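Local coordinates for NEQ263 (Nanoarchaeum equitans Kin4-M, PDB 5BN3), which forms with NeqA the catalytic core complex of an unusual archaeal ATP synthase and probably takes part in nucleotide binding, at residues Y372-E377 / S406-P411; D319-L324 / I342-Y347. All blocks are in the same frame, centred on the assembly; numbering follows the deposited sequence.

Interaction 1: residues Y372-E377 / S406-P411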
loop_
_atom_site.group_PDB
_atom_site.type_symbol
_atom_site.label_atom_id
_atom_site.label_comp_id
_atom_site.label_asym_id
_atom_site.label_seq_id
_atom_site.Cartn_x
_atom_site.Cartn_y
_atom_site.Cartn_z
ATOM N N TYR B 372 18.612 17.842 -32.334
ATOM C CA TYR B 372 17.501 17.018 -31.876
ATOM C C TYR B 372 16.606 17.798 -30.920
ATOM O O TYR B 372 15.384 17.643 -30.934
ATOM C CB TYR B 372 18.020 15.745 -31.204
ATOM C CG TYR B 372 18.547 14.723 -32.179
ATOM C CD1 TYR B 372 17.682 14.010 -32.992
ATOM C CD2 TYR B 372 19.905 14.466 -32.283
ATOM C CE1 TYR B 372 18.152 13.075 -33.887
ATOM C CE2 TYR B 372 20.387 13.529 -33.176
ATOM C CZ TYR B 372 19.503 12.837 -33.974
ATOM O OH TYR B 372 19.968 11.901 -34.868
ATOM N N LEU B 373 17.225 18.638 -30.094
ATOM C CA LEU B 373 16.499 19.486 -29.154
ATOM C C LEU B 373 15.519 20.409 -29.874
ATOM O O LEU B 373 14.375 20.577 -29.448
ATOM C CB LEU B 373 17.483 20.315 -28.327
ATOM C CG LEU B 373 16.865 21.259 -27.296
ATOM C CD1 LEU B 373 15.945 20.484 -26.382
ATOM C CD2 LEU B 373 17.940 21.958 -26.485
ATOM N N LYS B 374 15.982 21.006 -30.967
ATOM C CA LYS B 374 15.152 21.894 -31.770
ATOM C C LYS B 374 14.067 21.112 -32.507
ATOM O O LYS B 374 12.944 21.591 -32.662
ATOM C CB LYS B 374 16.017 22.657 -32.774
ATOM C CG LYS B 374 15.268 23.712 -33.569
ATOM C CD LYS B 374 16.129 24.242 -34.703
ATOM C CE LYS B 374 15.527 25.491 -35.325
ATOM N NZ LYS B 374 16.352 25.991 -36.462
ATOM N N PHE B 375 14.416 19.911 -32.962
ATOM C CA PHE B 375 13.485 19.047 -33.679
ATOM C C PHE B 375 12.261 18.736 -32.826
ATOM O O PHE B 375 11.127 18.844 -33.289
ATOM C CB PHE B 375 14.182 17.749 -34.094
ATOM C CG PHE B 375 13.292 16.787 -34.834
ATOM C CD1 PHE B 375 13.037 16.959 -36.185
ATOM C CD2 PHE B 375 12.721 15.706 -34.179
ATOM C CE1 PHE B 375 12.218 16.074 -36.870
ATOM C CE2 PHE B 375 11.903 14.820 -34.859
ATOM C CZ PHE B 375 11.653 15.003 -36.206
ATOM N N ALA B 376 12.501 18.355 -31.577
ATOM C CA ALA B 376 11.423 18.031 -30.653
ATOM C C ALA B 376 10.535 19.239 -30.377
ATOM O O ALA B 376 9.323 19.101 -30.214
ATOM C CB ALA B 376 11.988 17.479 -29.357
ATOM N N GLU B 377 11.142 20.421 -30.315
ATOM C CA GLU B 377 10.390 21.654 -30.105
ATOM C C GLU B 377 9.469 21.934 -31.290
ATOM O O GLU B 377 8.303 22.287 -31.113
ATOM C CB GLU B 377 11.341 22.836 -29.895
ATOM C CG GLU B 377 10.630 24.160 -29.649
ATOM C CD GLU B 377 11.529 25.364 -29.866
ATOM O OE1 GLU B 377 12.766 25.217 -29.768
ATOM O OE2 GLU B 377 10.995 26.460 -30.141
ATOM N N SER B 406 14.963 20.101 -41.872
ATOM C CA SER B 406 15.841 21.124 -42.427
ATOM C C SER B 406 16.089 22.251 -41.428
ATOM O O SER B 406 17.233 22.662 -41.223
ATOM C CB SER B 406 15.246 21.687 -43.718
ATOM O OG SER B 406 15.057 20.661 -44.676
ATOM N N GLN B 407 15.016 22.747 -40.812
ATOM C CA GLN B 407 15.116 23.804 -39.807
ATOM C C GLN B 407 16.002 23.388 -38.637
ATOM O O GLN B 407 16.690 24.216 -38.043
ATOM C CB GLN B 407 13.729 24.181 -39.270
ATOM C CG GLN B 407 12.781 24.797 -40.286
ATOM C CD GLN B 407 11.537 25.385 -39.638
ATOM O OE1 GLN B 407 11.628 26.229 -38.746
ATOM N NE2 GLN B 407 10.369 24.935 -40.082
ATOM N N SER B 408 15.979 22.099 -38.314
ATOM C CA SER B 408 16.705 21.586 -37.158
ATOM C C SER B 408 18.189 21.361 -37.433
ATOM O O SER B 408 19.007 21.408 -36.515
ATOM C CB SER B 408 16.064 20.289 -36.664
ATOM O OG SER B 408 14.730 20.521 -36.248
ATOM N N GLY B 409 18.536 21.115 -38.692
ATOM C CA GLY B 409 19.918 20.849 -39.051
ATOM C C GLY B 409 20.168 19.371 -39.270
ATOM O O GLY B 409 21.239 18.972 -39.731
ATOM N N LEU B 410 19.174 18.558 -38.926
ATOM C CA LEU B 410 19.221 17.123 -39.174
ATOM C C LEU B 410 19.045 16.866 -40.668
ATOM O O LEU B 410 18.550 17.730 -41.391
ATOM C CB LEU B 410 18.118 16.414 -38.381
ATOM C CG LEU B 410 18.174 16.513 -36.855
ATOM C CD1 LEU B 410 17.013 15.768 -36.205
ATOM C CD2 LEU B 410 19.494 15.971 -36.352
ATOM N N PRO B 411 19.479 15.687 -41.146
ATOM C CA PRO B 411 19.208 15.301 -42.535
ATOM C C PRO B 411 17.712 15.228 -42.816
ATOM O O PRO B 411 17.224 15.987 -43.653
ATOM C CB PRO B 411 19.813 13.898 -42.626
ATOM C CG PRO B 411 20.901 13.900 -41.624
ATOM C CD PRO B 411 20.415 14.757 -40.489
#
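Leu-410 lays its methyl CD2 over one face of the Tyr-372 ring, while the C-terminal end of helix 394-408 and the turn after it rest against helix 367-384 in the helical C-terminal domain of this V/A-type ATP synthase subunit. CD2 sits 4.0 Å from the centroid of the Tyr-372 ring and 12° off its normal, a CH-pi contact almost centred on the face. The other branch of Leu-410 works between two aromatic residues: its CD1 is 3.7 Å from Tyr-372 CD1 and 4.0 Å from Phe-375 CB. The leucine crosses both aromatic side chains at about a right angle, and CD1 alone touches both. With CG anti to the carbonyl carbon (chi1 -75°), the Tyr-372 ring swings back toward Leu-410 although CB leads away; chi2 then turns its face to the leucine. One turn after Tyr-372, Phe-375 meets Ser-408, whose OG lies 3.2 Å from Phe-375 CA and at the ring's edge, near its plane, a contact of packing alone. On the solvent side, Lys-374 runs out fully extended, with CG anti to the backbone N (chi1 -174°), and its CD lies 3.7 Å from Ser-408 CA. Its NZ is modelled very close to the carbonyl O of Gln-407 at the helix end, so the detail of this hydrogen bond is doubtful. Further out, Phe-375 also touches Ile-404 and Leu-405 of helix 394-408 and Ser-346 of helix 334-356, so three helices share it, while Leu-410 leans on Ala-371. Gly-409, with positive phi, takes the chain out of the helix and turns it so that Leu-410 can face the aromatic pair. The hydroxyl of Ser-408 is satisfied within its own helix, through a hydrogen bond from OG to the carbonyl O of Ile-404.

Interaction 2: residues D319-L324 / I342-Y347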
loop_
_atom_site.group_PDB
_atom_site.type_symbol
_atom_site.label_atom_id
_atom_site.label_comp_id
_atom_site.label_asym_id
_atom_site.label_seq_id
_atom_site.Cartn_x
_atom_site.Cartn_y
_atom_site.Cartn_z
ATOM N N ASP B 319 0.843 12.260 -26.816
ATOM C CA ASP B 319 2.199 11.815 -26.504
ATOM C C ASP B 319 2.651 10.841 -27.589
ATOM O O ASP B 319 2.169 9.709 -27.655
ATOM C CB ASP B 319 2.222 11.140 -25.125
ATOM C CG ASP B 319 3.632 10.865 -24.617
ATOM O OD1 ASP B 319 4.501 10.428 -25.406
ATOM O OD2 ASP B 319 3.872 11.075 -23.408
ATOM N N LEU B 320 3.573 11.286 -28.439
ATOM C CA LEU B 320 4.016 10.497 -29.591
ATOM C C LEU B 320 4.716 9.199 -29.204
ATOM O O LEU B 320 4.731 8.243 -29.979
ATOM C CB LEU B 320 4.948 11.326 -30.484
ATOM C CG LEU B 320 4.312 12.341 -31.431
ATOM C CD1 LEU B 320 5.379 13.068 -32.234
ATOM C CD2 LEU B 320 3.341 11.648 -32.362
ATOM N N LEU B 321 5.291 9.165 -28.008
ATOM C CA LEU B 321 6.102 8.024 -27.597
ATOM C C LEU B 321 5.345 7.026 -26.720
ATOM O O LEU B 321 5.591 5.823 -26.789
ATOM C CB LEU B 321 7.390 8.501 -26.921
ATOM C CG LEU B 321 8.293 9.299 -27.865
ATOM C CD1 LEU B 321 9.553 9.780 -27.172
ATOM C CD2 LEU B 321 8.646 8.443 -29.055
ATOM N N LYS B 322 4.417 7.521 -25.908
ATOM C CA LYS B 322 3.576 6.637 -25.104
ATOM C C LYS B 322 2.471 6.011 -25.944
ATOM O O LYS B 322 1.937 4.957 -25.600
ATOM C CB LYS B 322 2.970 7.389 -23.917
ATOM C CG LYS B 322 3.965 7.720 -22.816
ATOM C CD LYS B 322 3.264 8.383 -21.637
ATOM C CE LYS B 322 4.246 8.761 -20.538
ATOM N NZ LYS B 322 3.576 9.523 -19.445
ATOM N N SER B 323 2.128 6.671 -27.046
ATOM C CA SER B 323 1.102 6.160 -27.947
ATOM C C SER B 323 1.645 5.014 -28.791
ATOM O O SER B 323 2.859 4.884 -28.980
ATOM C CB SER B 323 0.554 7.270 -28.846
ATOM O OG SER B 323 -0.034 8.298 -28.070
ATOM N N LEU B 324 0.736 4.183 -29.289
ATOM C CA LEU B 324 1.110 2.988 -30.032
ATOM C C LEU B 324 -0.041 2.495 -30.893
ATOM O O LEU B 324 -1.189 2.485 -30.459
ATOM C CB LEU B 324 1.528 1.876 -29.064
ATOM C CG LEU B 324 1.725 0.485 -29.678
ATOM C CD1 LEU B 324 2.914 0.489 -30.618
ATOM C CD2 LEU B 324 1.896 -0.583 -28.603
ATOM N N ILE B 342 11.922 7.822 -38.522
ATOM C CA ILE B 342 12.711 9.043 -38.366
ATOM C C ILE B 342 12.047 10.003 -37.371
ATOM O O ILE B 342 12.729 10.669 -36.593
ATOM C CB ILE B 342 12.967 9.730 -39.742
ATOM C CG1 ILE B 342 14.466 9.944 -39.979
ATOM C CG2 ILE B 342 12.217 11.052 -39.864
ATOM C CD1 ILE B 342 15.053 11.107 -39.199
ATOM N N LEU B 343 10.717 10.051 -37.378
ATOM C CA LEU B 343 9.990 10.944 -36.485
ATOM C C LEU B 343 10.114 10.477 -35.041
ATOM O O LEU B 343 10.463 11.256 -34.156
ATOM C CB LEU B 343 8.515 11.019 -36.887
ATOM C CG LEU B 343 7.571 11.670 -35.872
ATOM C CD1 LEU B 343 7.842 13.162 -35.759
ATOM C CD2 LEU B 343 6.117 11.410 -36.235
ATOM N N ILE B 344 9.835 9.197 -34.818
ATOM C CA ILE B 344 9.844 8.629 -33.475
ATOM C C ILE B 344 11.234 8.667 -32.840
ATOM O O ILE B 344 11.393 9.115 -31.702
ATOM C CB ILE B 344 9.324 7.176 -33.487
ATOM C CG1 ILE B 344 7.837 7.146 -33.849
ATOM C CG2 ILE B 344 9.545 6.520 -32.141
ATOM C CD1 ILE B 344 6.968 7.973 -32.920
ATOM N N LYS B 345 12.237 8.208 -33.579
ATOM C CA LYS B 345 13.599 8.126 -33.052
ATOM C C LYS B 345 14.221 9.498 -32.783
ATOM O O LYS B 345 14.908 9.682 -31.780
ATOM C CB LYS B 345 14.491 7.304 -33.992
ATOM C CG LYS B 345 14.043 5.853 -34.175
ATOM C CD LYS B 345 14.937 4.878 -33.417
ATOM C CE LYS B 345 14.358 3.464 -33.416
ATOM N NZ LYS B 345 14.198 2.890 -34.781
ATOM N N SER B 346 13.978 10.455 -33.673
ATOM C CA SER B 346 14.538 11.796 -33.518
ATOM C C SER B 346 13.844 12.591 -32.412
ATOM O O SER B 346 14.486 13.367 -31.706
ATOM C CB SER B 346 14.472 12.568 -34.837
ATOM O OG SER B 346 15.098 11.848 -35.883
ATOM N N TYR B 347 12.534 12.401 -32.271
ATOM C CA TYR B 347 11.770 13.059 -31.214
ATOM C C TYR B 347 12.231 12.553 -29.852
ATOM O O TYR B 347 12.415 13.334 -28.920
ATOM C CB TYR B 347 10.267 12.809 -31.403
ATOM C CG TYR B 347 9.380 13.548 -30.424
ATOM C CD1 TYR B 347 9.408 14.932 -30.341
ATOM C CD2 TYR B 347 8.500 12.863 -29.599
ATOM C CE1 TYR B 347 8.598 15.613 -29.454
ATOM C CE2 TYR B 347 7.683 13.537 -28.707
ATOM C CZ TYR B 347 7.739 14.912 -28.640
ATOM O OH TYR B 347 6.934 15.594 -27.759
HETATM O O HOH W 1 4.569 14.014 -27.913
#
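Leu-320 meets Tyr-347 from its first side-chain carbon: CB lies 3.9 Å from Tyr-347 CE2. Beyond CG, the branch CD1 passes over one face of the same ring, 4.1 Å above its plane and offset toward the rim, and continues to Leu-343, where CD1 of Leu-320 and CD1 of Leu-343 are 4.3 Å apart. Leu-321 takes the ring from its edge instead, with CG 4.0 Å from Tyr-347 CD2, while its CD2 slides past Ile-344 to within 3.7 Å of CG2. CB of Tyr-347 points toward the loop, and CG anti to the backbone N (chi1 -175°) carries the ring on to Leu-320 and Leu-321. An alanine in place of Leu-321 lacks CG and both methyls, and a gap would probably open between Ile-344 CG2 and the edge of the Tyr-347 ring. A water joins the loop backbone to the tyrosine hydroxyl: it accepts from Leu-320 N at 3.0 Å and donates to Tyr-347 OH at 2.8 Å, and Glu-380 of helix 367-384 also bonds that hydroxyl. The loop is held in shape by Asp-319, whose OD1 accepts from Leu-321 N, nearly in line with its C-O bond, and from Lys-322 N, which comes from above the carboxylate plane. Arg-412 of the neighbouring alpha chain hydrogen-bonds the carbonyl O atoms of Leu-321 and Ser-323, tying the loop backbone to that chain. An Asx turn extended to an Asx motif thus shapes the loop where the P-loop NTPase nucleotide-binding domain meets the helical C-terminal domain.

Overall arrangement
Interaction 2 is wholly buried at the junction of two domains, whereas interaction 1 lies farther out, partly buried, within the C-terminal helical domain. Their centres are 14 Å apart, and helices 334-356 and 367-384, consecutive in the chain, join them directly: Phe-375 CE2 packs 3.4 Å from Ser-346 CB. Aliphatic groups meet an aromatic ring in both, but the polar chemistry differs. The outer contact has an exposed lysine near a helix end, its bond doubtful in length, and no other chain touches it; the inner one bridges its segments through a water and borders the alpha chain. Interaction 1 secures the last modelled residues within one domain; interaction 2 joins two domains beside another subunit.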